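Local coordinates for protein methyltransferase (Streptococcus mutans, PDB 2B78) that probably transfers methyl groups from S-adenosyl-L-methionine, possibly to RNA, at residues Asp113-Phe118 and Val185-Gly190; Phe174-Leu177 and Ser182-Val185; Thr193-Phe196 and Val202-Glu205; Ser221-Phe226 and Leu252-Ala257. All coordinates share one frame; numbering follows the deposited sequence.

Interaction 1 (Asp113-Phe118 and Val185-Gly190); sequences DCYGDF and VFLNDG
The Y115 ring receives L187 over one face: CD2 stands 3.6 Å above the ring plane, displaced from the centre toward the rim, in a CH-pi contact whose CD2-to-centroid line is 23° off the normal. The nearest ring atom to L187 CD2 is Y115 CD2, at 3.7 Å. V185 arrives differently, its CG2 lying 3.9 Å from Y115 CD1 on a slanting approach, with CG1 at a similar range from CE1. The two aliphatic residues therefore bracket different ring carbons, L187 on the CG-CD2-CE2 side and V185 on the CD1-CE1 side. The phenol oxygen is held beyond these segments, by a hydrogen bond between Y115 OH and T193 OG1, which should limit how far the ring can swing.

L187 uses its second methyl on F118, where CD1 meets CB at 3.7 Å; the F118 ring itself heads off from L187. The fork of L187 thus spans two residues that sit close together because a type II' turn joins them. The turn is closed by Y115 N to F118 O at 2.7 Å and by the return bond from F118 N to Y115 O at 3.2 Å. G116 holds its first central position with a positive phi of 70°.

F174 of strand 174-178 also packs on Y115, V185 and L187, extending the apolar cluster. The arrangement is that of a tight two-residue beta hairpin, strands 110-115 and 118-123, whose end is covered by the loop leaving strand 181-185.

Interaction 2 (Phe174-Leu177 and Ser182-Val185); sequences FLIL and SYNV
I176 crosses to strand 182-185 with both of its branches. From CB, methyl CG2 goes to V185 CG2 at 4.0 Å, while CG1 lies 4.0 Å from V185 CG1 and also passes near the backbone carbonyl O of Y183. The tip, CD1, ends 4.1 Å from Y183 CB, approaching the tyrosine obliquely. A chi1 of 56° places CG1 between the backbone N and the carbonyl carbon, which is what swings CG1 and CD1 over the partner strand.

F174 is on the same face of the hairpin as I176, Y183 and V185. V185 CG2 sits over one face of the F174 ring, off-centre toward the rim, in a CH-pi contact with its nearest approach at CE1, 3.6 Å. On the other face, L175 CD2 lies 3.9 Å from N184 CB, and L177 CD1 reaches S182 OG.

The backbone ladder supports the antiparallel register. In the F174-V185 pair, V185 N gives a nearly straight bond to F174 O, 2.8 Å with an N-H...O angle of 177°, and F174 N returns one to V185 O. I176 and Y183 are paired likewise, I176 N donating in the plane of the Y183 carbonyl. Between the pairs, L175 CA makes a C-H...O contact of 3.2 Å with Y183 O.

This two-stranded hairpin lies between helices. Y183 packs on A225, V228 and A229 of helix 225-232 and on R203 and I207 of helix 200-210, while L175 and S182 touch A257 of helix 247-257.

Interaction 3 (Thr193-Phe196 and Val202-Glu205); sequences TGIF and VRNE
Extended isoleucine torsions (chi1 -170°, chi2 168°), which carry CD1 far from its own backbone, and a bend in the arginine at chi3 (-69°) bring I195 against one face of the R203 guanidinium. I195 CD1 lies over that face, 3.5 Å from the guanidinium plane and offset toward the rim, within 3.6 Å of both R203 CZ and NH2. CG1 is also close, 3.7 Å from R203 NH2.

The edge of the guanidinium is spent on a single backbone atom. NH2 donates to F196 O at 2.9 Å and NH1 to the same oxygen at 3.2 Å, an end-on fork in which the oxygen lies in the guanidinium plane. Seen from the acceptor the geometry is less regular: both nitrogens come from one face of the F196 carbonyl, NH2 well above its plane and off any lone pair. The remaining polar edge is engaged too, since R203 NE forms a salt bridge with E178 OE1, next to the hairpin turn.

The contact thus ties the loop after strand 181-185 to helix 200-210, with Y183 of that strand beside I195 and R203, and A225, F226 and A229 of helix 225-232 packed against the arginine.

Interaction 4 (Ser221-Phe226 and Leu252-Ala257); sequences SYTAAF and LAHFEA
T223 and H254 meet nearly at right angles, the threonine hydroxyl pointing at the edge of the imidazole. T223 OG1 lies in the ring plane, 3.0 Å from H254 CE1, and T223 CB is 3.5 Å from that same carbon. The chi1 of 64° sets OG1 between the backbone N and the carbonyl carbon, and so turns the hydroxyl to the side where the ring arrives, close to the residue's own carbonyl. H254 ND1 gives a weak hydrogen bond to T223 O, 3.0 Å long but bent to 125° at the hydrogen.

Neither polar group depends on this pair alone. T223 OG1 hydrogen-bonds to G194 O, and H254 NE2 to N184 O, so the imidazole bridges two backbone carbonyls on separate segments. If both nitrogens do donate, the ring may carry positive charge, although the bent bond at ND1 is weak evidence.

In the Rossmann-like methyltransferase fold, S221-A224 form the loop between strand 215-219 and helix 225-232, beside D242 and R246, which bind S-adenosyl-L-homocysteine; Y222 N hydrogen-bonds to D242 OD1. A224 takes the N-cap position of helix 225-232.

A225 continues the packing obliquely to the imidazole, with its CA 4.2 Å from H254 ND1 and its CB 4.4 Å from CE1. Y183 of the neighbouring hairpin meets the H254 ring edge-to-face.

From the N terminus, interaction 1 closes the longest loop, bringing the 110-115/118-123 hairpin against the chain that leaves strand 181-185. Interaction 2, the local 174-178/181-185 hairpin, nests inside it and shares V185 with it, the last residue of 182-185 and the first of 185-190. Interactions 3 and 4 follow in series, without crossing: 193-196 folds onto helix 200-210, while the loop before helix 225-232 packs on helix 247-257. The loop 186-199 joins them, because T193 meets Y115 of interaction 1, while G194 O and N hydrogen-bond to T223 OG1 and Y222 OH of interaction 4. N184 O receives H254 NE2, linking interactions 2 and 4. Together they tie the 96-165 sheet region to the Rossmann-like domain.

Interaction 1 (Asp113-Phe118 and Val185-Gly190)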
loop_
_atom_site.group_PDB
_atom_site.type_symbol
_atom_site.label_atom_id
_atom_site.label_comp_id
_atom_site.label_asym_id
_atom_site.label_seq_id
_atom_site.Cartn_x
_atom_site.Cartn_y
_atom_site.Cartn_z
ATOM N N ASP A 113 -3.456 0.199 -10.898
ATOM C CA ASP A 113 -2.771 1.467 -10.721
ATOM C C ASP A 113 -2.415 2.049 -12.074
ATOM O O ASP A 113 -2.259 1.324 -13.057
ATOM C CB ASP A 113 -1.479 1.279 -9.915
ATOM C CG ASP A 113 -1.731 0.780 -8.505
ATOM O OD1 ASP A 113 -2.527 1.419 -7.787
ATOM O OD2 ASP A 113 -1.122 -0.240 -8.110
ATOM N N CYS A 114 -2.314 3.367 -12.139
ATOM C CA CYS A 114 -1.905 3.973 -13.378
ATOM C C CYS A 114 -0.556 4.606 -13.083
ATOM O O CYS A 114 -0.363 5.248 -12.038
ATOM C CB CYS A 114 -2.926 5.007 -13.855
ATOM S SG CYS A 114 -2.893 6.582 -13.012
ATOM N N TYR A 115 0.388 4.371 -13.985
ATOM C CA TYR A 115 1.734 4.902 -13.880
ATOM C C TYR A 115 2.013 5.631 -15.179
ATOM O O TYR A 115 2.546 5.049 -16.118
ATOM C CB TYR A 115 2.742 3.763 -13.706
ATOM C CG TYR A 115 2.871 3.228 -12.296
ATOM C CD1 TYR A 115 3.840 3.739 -11.423
ATOM C CD2 TYR A 115 2.043 2.204 -11.835
ATOM C CE1 TYR A 115 3.985 3.230 -10.120
ATOM C CE2 TYR A 115 2.177 1.698 -10.535
ATOM C CZ TYR A 115 3.153 2.214 -9.691
ATOM O OH TYR A 115 3.317 1.680 -8.430
ATOM N N GLY A 116 1.650 6.907 -15.240
ATOM C CA GLY A 116 1.877 7.652 -16.463
ATOM C C GLY A 116 0.961 7.162 -17.568
ATOM O O GLY A 116 -0.264 7.198 -17.431
ATOM N N ASP A 117 1.551 6.685 -18.659
ATOM C CA ASP A 117 0.773 6.193 -19.794
ATOM C C ASP A 117 0.452 4.701 -19.742
ATOM O O ASP A 117 -0.196 4.173 -20.644
ATOM C CB ASP A 117 1.507 6.493 -21.098
ATOM C CG ASP A 117 1.626 7.978 -21.370
ATOM O OD1 ASP A 117 0.584 8.672 -21.367
ATOM O OD2 ASP A 117 2.761 8.448 -21.591
ATOM N N PHE A 118 0.893 4.030 -18.685
ATOM C CA PHE A 118 0.667 2.598 -18.537
ATOM C C PHE A 118 -0.117 2.253 -17.275
ATOM O O PHE A 118 -0.120 3.011 -16.302
ATOM C CB PHE A 118 2.019 1.877 -18.520
ATOM C CG PHE A 118 2.797 2.030 -19.797
ATOM C CD1 PHE A 118 2.620 1.135 -20.848
ATOM C CD2 PHE A 118 3.681 3.095 -19.963
ATOM C CE1 PHE A 118 3.312 1.302 -22.049
ATOM C CE2 PHE A 118 4.374 3.268 -21.159
ATOM C CZ PHE A 118 4.187 2.369 -22.201
ATOM N N VAL A 185 10.338 4.593 -11.626
ATOM C CA VAL A 185 9.584 3.365 -11.408
ATOM C C VAL A 185 9.833 2.332 -12.501
ATOM O O VAL A 185 10.425 2.630 -13.549
ATOM C CB VAL A 185 8.052 3.641 -11.319
ATOM C CG1 VAL A 185 7.762 4.643 -10.198
ATOM C CG2 VAL A 185 7.529 4.166 -12.647
ATOM N N PHE A 186 9.367 1.116 -12.244
ATOM C CA PHE A 186 9.520 0.002 -13.171
ATOM C C PHE A 186 8.288 -0.884 -13.005
ATOM O O PHE A 186 7.853 -1.132 -11.881
ATOM C CB PHE A 186 10.831 -0.754 -12.870
ATOM C CG PHE A 186 11.125 -0.946 -11.396
ATOM C CD1 PHE A 186 10.702 -2.096 -10.724
ATOM C CD2 PHE A 186 11.844 0.011 -10.691
ATOM C CE1 PHE A 186 10.997 -2.285 -9.366
ATOM C CE2 PHE A 186 12.145 -0.164 -9.333
ATOM C CZ PHE A 186 11.722 -1.314 -8.671
ATOM N N LEU A 187 7.727 -1.360 -14.118
ATOM C CA LEU A 187 6.502 -2.149 -14.072
ATOM C C LEU A 187 6.604 -3.642 -14.316
ATOM O O LEU A 187 5.614 -4.357 -14.135
ATOM C CB LEU A 187 5.478 -1.581 -15.064
ATOM C CG LEU A 187 4.965 -0.169 -14.805
ATOM C CD1 LEU A 187 3.858 0.148 -15.802
ATOM C CD2 LEU A 187 4.451 -0.071 -13.371
ATOM N N ASN A 188 7.773 -4.133 -14.713
ATOM C CA ASN A 188 7.872 -5.558 -14.986
ATOM C C ASN A 188 9.075 -6.235 -14.336
ATOM O O ASN A 188 9.683 -7.142 -14.909
ATOM C CB ASN A 188 7.871 -5.776 -16.499
ATOM C CG ASN A 188 7.544 -7.201 -16.878
ATOM O OD1 ASN A 188 6.652 -7.819 -16.291
ATOM N ND2 ASN A 188 8.257 -7.733 -17.867
ATOM N N ASP A 189 9.404 -5.800 -13.126
ATOM C CA ASP A 189 10.526 -6.372 -12.390
ATOM C C ASP A 189 10.108 -6.745 -10.964
ATOM O O ASP A 189 10.226 -5.942 -10.034
ATOM C CB ASP A 189 11.691 -5.378 -12.378
ATOM C CG ASP A 189 12.839 -5.828 -11.496
ATOM O OD1 ASP A 189 12.945 -7.043 -11.216
ATOM O OD2 ASP A 189 13.643 -4.959 -11.090
ATOM N N GLY A 190 9.605 -7.967 -10.802
ATOM C CA GLY A 190 9.179 -8.425 -9.491
ATOM C C GLY A 190 7.796 -7.928 -9.117
ATOM O O GLY A 190 7.065 -7.421 -9.966
#

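Interaction 2 (Phe174-Leu177 and Ser182-Val185)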
loop_
_atom_site.group_PDB
_atom_site.type_symbol
_atom_site.label_atom_id
_atom_site.label_comp_id
_atom_site.label_asym_id
_atom_site.label_seq_id
_atom_site.Cartn_x
_atom_site.Cartn_y
_atom_site.Cartn_z
ATOM N N PHE A 174 11.115 4.129 -15.938
ATOM C CA PHE A 174 10.738 5.453 -16.414
ATOM C C PHE A 174 10.297 6.317 -15.241
ATOM O O PHE A 174 10.103 5.813 -14.135
ATOM C CB PHE A 174 9.623 5.349 -17.469
ATOM C CG PHE A 174 8.353 4.694 -16.970
ATOM C CD1 PHE A 174 7.338 5.455 -16.388
ATOM C CD2 PHE A 174 8.181 3.318 -17.076
ATOM C CE1 PHE A 174 6.159 4.847 -15.913
ATOM C CE2 PHE A 174 7.012 2.697 -16.609
ATOM C CZ PHE A 174 6.003 3.459 -16.028
ATOM N N LEU A 175 10.136 7.615 -15.482
ATOM C CA LEU A 175 9.739 8.541 -14.431
ATOM C C LEU A 175 8.256 8.877 -14.456
ATOM O O LEU A 175 7.613 8.852 -15.511
ATOM C CB LEU A 175 10.520 9.848 -14.564
ATOM C CG LEU A 175 12.049 9.829 -14.559
ATOM C CD1 LEU A 175 12.570 11.230 -14.912
ATOM C CD2 LEU A 175 12.561 9.375 -13.210
ATOM N N ILE A 176 7.713 9.156 -13.274
ATOM C CA ILE A 176 6.331 9.594 -13.135
ATOM C C ILE A 176 6.439 10.797 -12.215
ATOM O O ILE A 176 7.527 11.077 -11.681
ATOM C CB ILE A 176 5.392 8.495 -12.535
ATOM C CG1 ILE A 176 5.906 7.993 -11.186
ATOM C CG2 ILE A 176 5.254 7.329 -13.532
ATOM C CD1 ILE A 176 5.467 8.841 -10.003
ATOM N N LEU A 177 5.345 11.537 -12.056
ATOM C CA LEU A 177 5.355 12.706 -11.202
ATOM C C LEU A 177 4.378 12.467 -10.065
ATOM O O LEU A 177 3.319 11.864 -10.270
ATOM C CB LEU A 177 4.917 13.940 -11.999
ATOM C CG LEU A 177 5.453 15.318 -11.605
ATOM C CD1 LEU A 177 6.915 15.425 -12.019
ATOM C CD2 LEU A 177 4.637 16.408 -12.300
ATOM N N SER A 182 9.653 14.205 -9.433
ATOM C CA SER A 182 9.840 12.951 -10.166
ATOM C C SER A 182 10.308 11.766 -9.348
ATOM O O SER A 182 11.059 11.918 -8.385
ATOM C CB SER A 182 10.830 13.167 -11.320
ATOM O OG SER A 182 10.362 14.159 -12.217
ATOM N N TYR A 183 9.866 10.578 -9.764
ATOM C CA TYR A 183 10.230 9.321 -9.128
ATOM C C TYR A 183 10.442 8.285 -10.234
ATOM O O TYR A 183 9.677 8.233 -11.199
ATOM C CB TYR A 183 9.108 8.828 -8.212
ATOM C CG TYR A 183 8.889 9.679 -6.985
ATOM C CD1 TYR A 183 9.714 9.550 -5.871
ATOM C CD2 TYR A 183 7.866 10.618 -6.945
ATOM C CE1 TYR A 183 9.525 10.343 -4.732
ATOM C CE2 TYR A 183 7.668 11.416 -5.817
ATOM C CZ TYR A 183 8.505 11.269 -4.716
ATOM O OH TYR A 183 8.301 12.044 -3.597
ATOM N N ASN A 184 11.477 7.471 -10.075
ATOM C CA ASN A 184 11.826 6.423 -11.027
ATOM C C ASN A 184 11.092 5.126 -10.668
ATOM O O ASN A 184 11.197 4.627 -9.544
ATOM C CB ASN A 184 13.351 6.208 -11.014
ATOM C CG ASN A 184 13.795 5.036 -11.881
ATOM O OD1 ASN A 184 13.880 3.894 -11.420
ATOM N ND2 ASN A 184 14.079 5.313 -13.147
ATOM N N VAL A 185 10.338 4.593 -11.626
ATOM C CA VAL A 185 9.584 3.365 -11.408
ATOM C C VAL A 185 9.833 2.332 -12.501
ATOM O O VAL A 185 10.425 2.630 -13.549
ATOM C CB VAL A 185 8.052 3.641 -11.319
ATOM C CG1 VAL A 185 7.762 4.643 -10.198
ATOM C CG2 VAL A 185 7.529 4.166 -12.647
#

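Interaction 3 (Thr193-Phe196 and Val202-Glu205)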
loop_
_atom_site.group_PDB
_atom_site.type_symbol
_atom_site.label_atom_id
_atom_site.label_comp_id
_atom_site.label_asym_id
_atom_site.label_seq_id
_atom_site.Cartn_x
_atom_site.Cartn_y
_atom_site.Cartn_z
ATOM N N THR A 193 7.151 -1.915 -7.621
ATOM C CA THR A 193 7.372 -0.976 -8.710
ATOM C C THR A 193 8.366 0.152 -8.467
ATOM O O THR A 193 8.489 1.037 -9.308
ATOM C CB THR A 193 6.057 -0.308 -9.076
ATOM O OG1 THR A 193 5.651 0.528 -7.982
ATOM C CG2 THR A 193 4.993 -1.344 -9.337
ATOM N N GLY A 194 9.046 0.154 -7.324
ATOM C CA GLY A 194 10.001 1.219 -7.053
ATOM C C GLY A 194 9.426 2.285 -6.143
ATOM O O GLY A 194 10.147 3.159 -5.659
ATOM N N ILE A 195 8.116 2.239 -5.930
ATOM C CA ILE A 195 7.473 3.207 -5.060
ATOM C C ILE A 195 6.142 2.666 -4.551
ATOM O O ILE A 195 5.516 1.802 -5.188
ATOM C CB ILE A 195 7.243 4.560 -5.794
ATOM C CG1 ILE A 195 6.799 5.631 -4.786
ATOM C CG2 ILE A 195 6.153 4.415 -6.853
ATOM C CD1 ILE A 195 6.828 7.055 -5.344
ATOM N N PHE A 196 5.728 3.134 -3.378
ATOM C CA PHE A 196 4.441 2.735 -2.827
ATOM C C PHE A 196 3.598 3.989 -2.884
ATOM O O PHE A 196 3.788 4.925 -2.105
ATOM C CB PHE A 196 4.591 2.216 -1.397
ATOM C CG PHE A 196 5.037 0.779 -1.334
ATOM C CD1 PHE A 196 4.111 -0.255 -1.475
ATOM C CD2 PHE A 196 6.383 0.463 -1.221
ATOM C CE1 PHE A 196 4.523 -1.587 -1.512
ATOM C CE2 PHE A 196 6.809 -0.866 -1.257
ATOM C CZ PHE A 196 5.873 -1.892 -1.404
ATOM N N VAL A 202 2.326 11.370 2.741
ATOM C CA VAL A 202 3.396 11.455 3.731
ATOM C C VAL A 202 4.575 12.133 3.035
ATOM O O VAL A 202 5.249 12.990 3.620
ATOM C CB VAL A 202 3.839 10.061 4.237
ATOM C CG1 VAL A 202 4.898 10.226 5.315
ATOM C CG2 VAL A 202 2.646 9.293 4.797
ATOM N N ARG A 203 4.826 11.740 1.784
ATOM C CA ARG A 203 5.902 12.349 1.011
ATOM C C ARG A 203 5.564 13.817 0.752
ATOM O O ARG A 203 6.458 14.655 0.696
ATOM C CB ARG A 203 6.123 11.608 -0.312
ATOM C CG ARG A 203 6.856 10.278 -0.152
ATOM C CD ARG A 203 7.219 9.650 -1.491
ATOM N NE ARG A 203 6.036 9.196 -2.225
ATOM C CZ ARG A 203 5.486 7.994 -2.089
ATOM N NH1 ARG A 203 6.011 7.112 -1.249
ATOM N NH2 ARG A 203 4.407 7.677 -2.791
ATOM N N ASN A 204 4.280 14.135 0.596
ATOM C CA ASN A 204 3.872 15.524 0.379
ATOM C C ASN A 204 4.275 16.399 1.571
ATOM O O ASN A 204 4.703 17.543 1.399
ATOM C CB ASN A 204 2.350 15.627 0.174
ATOM C CG ASN A 204 1.904 17.036 -0.192
ATOM O OD1 ASN A 204 2.352 17.606 -1.201
ATOM N ND2 ASN A 204 1.014 17.605 0.617
ATOM N N GLU A 205 4.112 15.864 2.781
ATOM C CA GLU A 205 4.453 16.603 4.000
ATOM C C GLU A 205 5.943 16.914 4.041
ATOM O O GLU A 205 6.353 18.002 4.457
ATOM C CB GLU A 205 4.089 15.788 5.246
ATOM C CG GLU A 205 2.601 15.523 5.399
ATOM C CD GLU A 205 1.825 16.777 5.733
ATOM O OE1 GLU A 205 2.004 17.296 6.856
ATOM O OE2 GLU A 205 1.046 17.250 4.877
#

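Interaction 4 (Ser221-Phe226 and Leu252-Ala257)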
loop_
_atom_site.group_PDB
_atom_site.type_symbol
_atom_site.label_atom_id
_atom_site.label_comp_id
_atom_site.label_asym_id
_atom_site.label_seq_id
_atom_site.Cartn_x
_atom_site.Cartn_y
_atom_site.Cartn_z
ATOM N N SER A 221 14.431 1.952 3.742
ATOM C CA SER A 221 14.239 2.931 2.668
ATOM C C SER A 221 13.672 2.435 1.334
ATOM O O SER A 221 12.993 3.190 0.631
ATOM C CB SER A 221 15.574 3.616 2.401
ATOM O OG SER A 221 16.520 2.633 2.018
ATOM N N TYR A 222 13.971 1.184 0.989
ATOM C CA TYR A 222 13.532 0.548 -0.259
ATOM C C TYR A 222 14.192 1.234 -1.455
ATOM O O TYR A 222 15.215 0.738 -1.958
ATOM C CB TYR A 222 11.994 0.546 -0.373
ATOM C CG TYR A 222 11.488 -0.079 -1.659
ATOM C CD1 TYR A 222 12.092 -1.217 -2.193
ATOM C CD2 TYR A 222 10.452 0.516 -2.382
ATOM C CE1 TYR A 222 11.679 -1.742 -3.429
ATOM C CE2 TYR A 222 10.038 0.004 -3.615
ATOM C CZ TYR A 222 10.659 -1.119 -4.131
ATOM O OH TYR A 222 10.284 -1.590 -5.366
ATOM N N THR A 223 13.635 2.354 -1.922
ATOM C CA THR A 223 14.263 3.088 -3.010
ATOM C C THR A 223 14.461 4.535 -2.563
ATOM O O THR A 223 14.704 5.434 -3.371
ATOM C CB THR A 223 13.451 3.038 -4.329
ATOM O OG1 THR A 223 12.188 3.693 -4.162
ATOM C CG2 THR A 223 13.234 1.596 -4.748
ATOM N N ALA A 224 14.365 4.739 -1.253
ATOM C CA ALA A 224 14.564 6.047 -0.636
ATOM C C ALA A 224 13.614 7.138 -1.122
ATOM O O ALA A 224 13.996 8.310 -1.179
ATOM C CB ALA A 224 16.006 6.491 -0.844
ATOM N N ALA A 225 12.382 6.771 -1.470
ATOM C CA ALA A 225 11.432 7.783 -1.926
ATOM C C ALA A 225 11.168 8.842 -0.839
ATOM O O ALA A 225 10.933 10.010 -1.161
ATOM C CB ALA A 225 10.123 7.127 -2.358
ATOM N N PHE A 226 11.190 8.453 0.438
ATOM C CA PHE A 226 10.970 9.428 1.526
ATOM C C PHE A 226 12.158 10.380 1.623
ATOM O O PHE A 226 12.007 11.558 1.957
ATOM C CB PHE A 226 10.818 8.743 2.893
ATOM C CG PHE A 226 9.482 8.104 3.134
ATOM C CD1 PHE A 226 8.298 8.813 2.952
ATOM C CD2 PHE A 226 9.414 6.790 3.601
ATOM C CE1 PHE A 226 7.065 8.222 3.237
ATOM C CE2 PHE A 226 8.193 6.194 3.891
ATOM C CZ PHE A 226 7.013 6.910 3.709
ATOM N N LEU A 252 19.285 6.248 -6.304
ATOM C CA LEU A 252 19.996 7.284 -7.047
ATOM C C LEU A 252 19.145 7.850 -8.188
ATOM O O LEU A 252 19.219 9.051 -8.518
ATOM C CB LEU A 252 21.304 6.706 -7.618
ATOM C CG LEU A 252 22.381 6.277 -6.617
ATOM C CD1 LEU A 252 23.517 5.531 -7.331
ATOM C CD2 LEU A 252 22.912 7.509 -5.898
ATOM N N ALA A 253 18.335 6.978 -8.782
ATOM C CA ALA A 253 17.475 7.351 -9.896
ATOM C C ALA A 253 16.505 8.479 -9.569
ATOM O O ALA A 253 16.235 9.317 -10.421
ATOM C CB ALA A 253 16.710 6.144 -10.387
ATOM N N HIS A 254 15.969 8.491 -8.353
ATOM C CA HIS A 254 15.034 9.545 -7.948
ATOM C C HIS A 254 15.785 10.864 -7.768
ATOM O O HIS A 254 15.343 11.922 -8.229
ATOM C CB HIS A 254 14.368 9.192 -6.613
ATOM C CG HIS A 254 13.535 7.950 -6.651
ATOM N ND1 HIS A 254 13.436 7.091 -5.577
ATOM C CD2 HIS A 254 12.730 7.444 -7.612
ATOM C CE1 HIS A 254 12.604 6.109 -5.875
ATOM N NE2 HIS A 254 12.161 6.302 -7.107
ATOM N N PHE A 255 16.922 10.795 -7.083
ATOM C CA PHE A 255 17.723 11.980 -6.828
ATOM C C PHE A 255 18.189 12.611 -8.129
ATOM O O PHE A 255 18.182 13.831 -8.264
ATOM C CB PHE A 255 18.921 11.628 -5.936
ATOM C CG PHE A 255 18.576 11.536 -4.468
ATOM C CD1 PHE A 255 18.485 12.684 -3.685
ATOM C CD2 PHE A 255 18.315 10.303 -3.880
ATOM C CE1 PHE A 255 18.137 12.605 -2.327
ATOM C CE2 PHE A 255 17.966 10.207 -2.526
ATOM C CZ PHE A 255 17.878 11.362 -1.749
ATOM N N GLU A 256 18.575 11.767 -9.084
ATOM C CA GLU A 256 19.035 12.227 -10.389
ATOM C C GLU A 256 17.900 12.907 -11.165
ATOM O O GLU A 256 18.097 13.952 -11.793
ATOM C CB GLU A 256 19.574 11.033 -11.186
ATOM C CG GLU A 256 19.961 11.333 -12.637
ATOM C CD GLU A 256 21.050 12.393 -12.754
ATOM O OE1 GLU A 256 22.087 12.266 -12.067
ATOM O OE2 GLU A 256 20.874 13.349 -13.540
ATOM N N ALA A 257 16.714 12.309 -11.110
ATOM C CA ALA A 257 15.541 12.831 -11.821
ATOM C C ALA A 257 15.175 14.217 -11.339
ATOM O O ALA A 257 14.590 15.004 -12.085
ATOM C CB ALA A 257 14.357 11.899 -11.626
#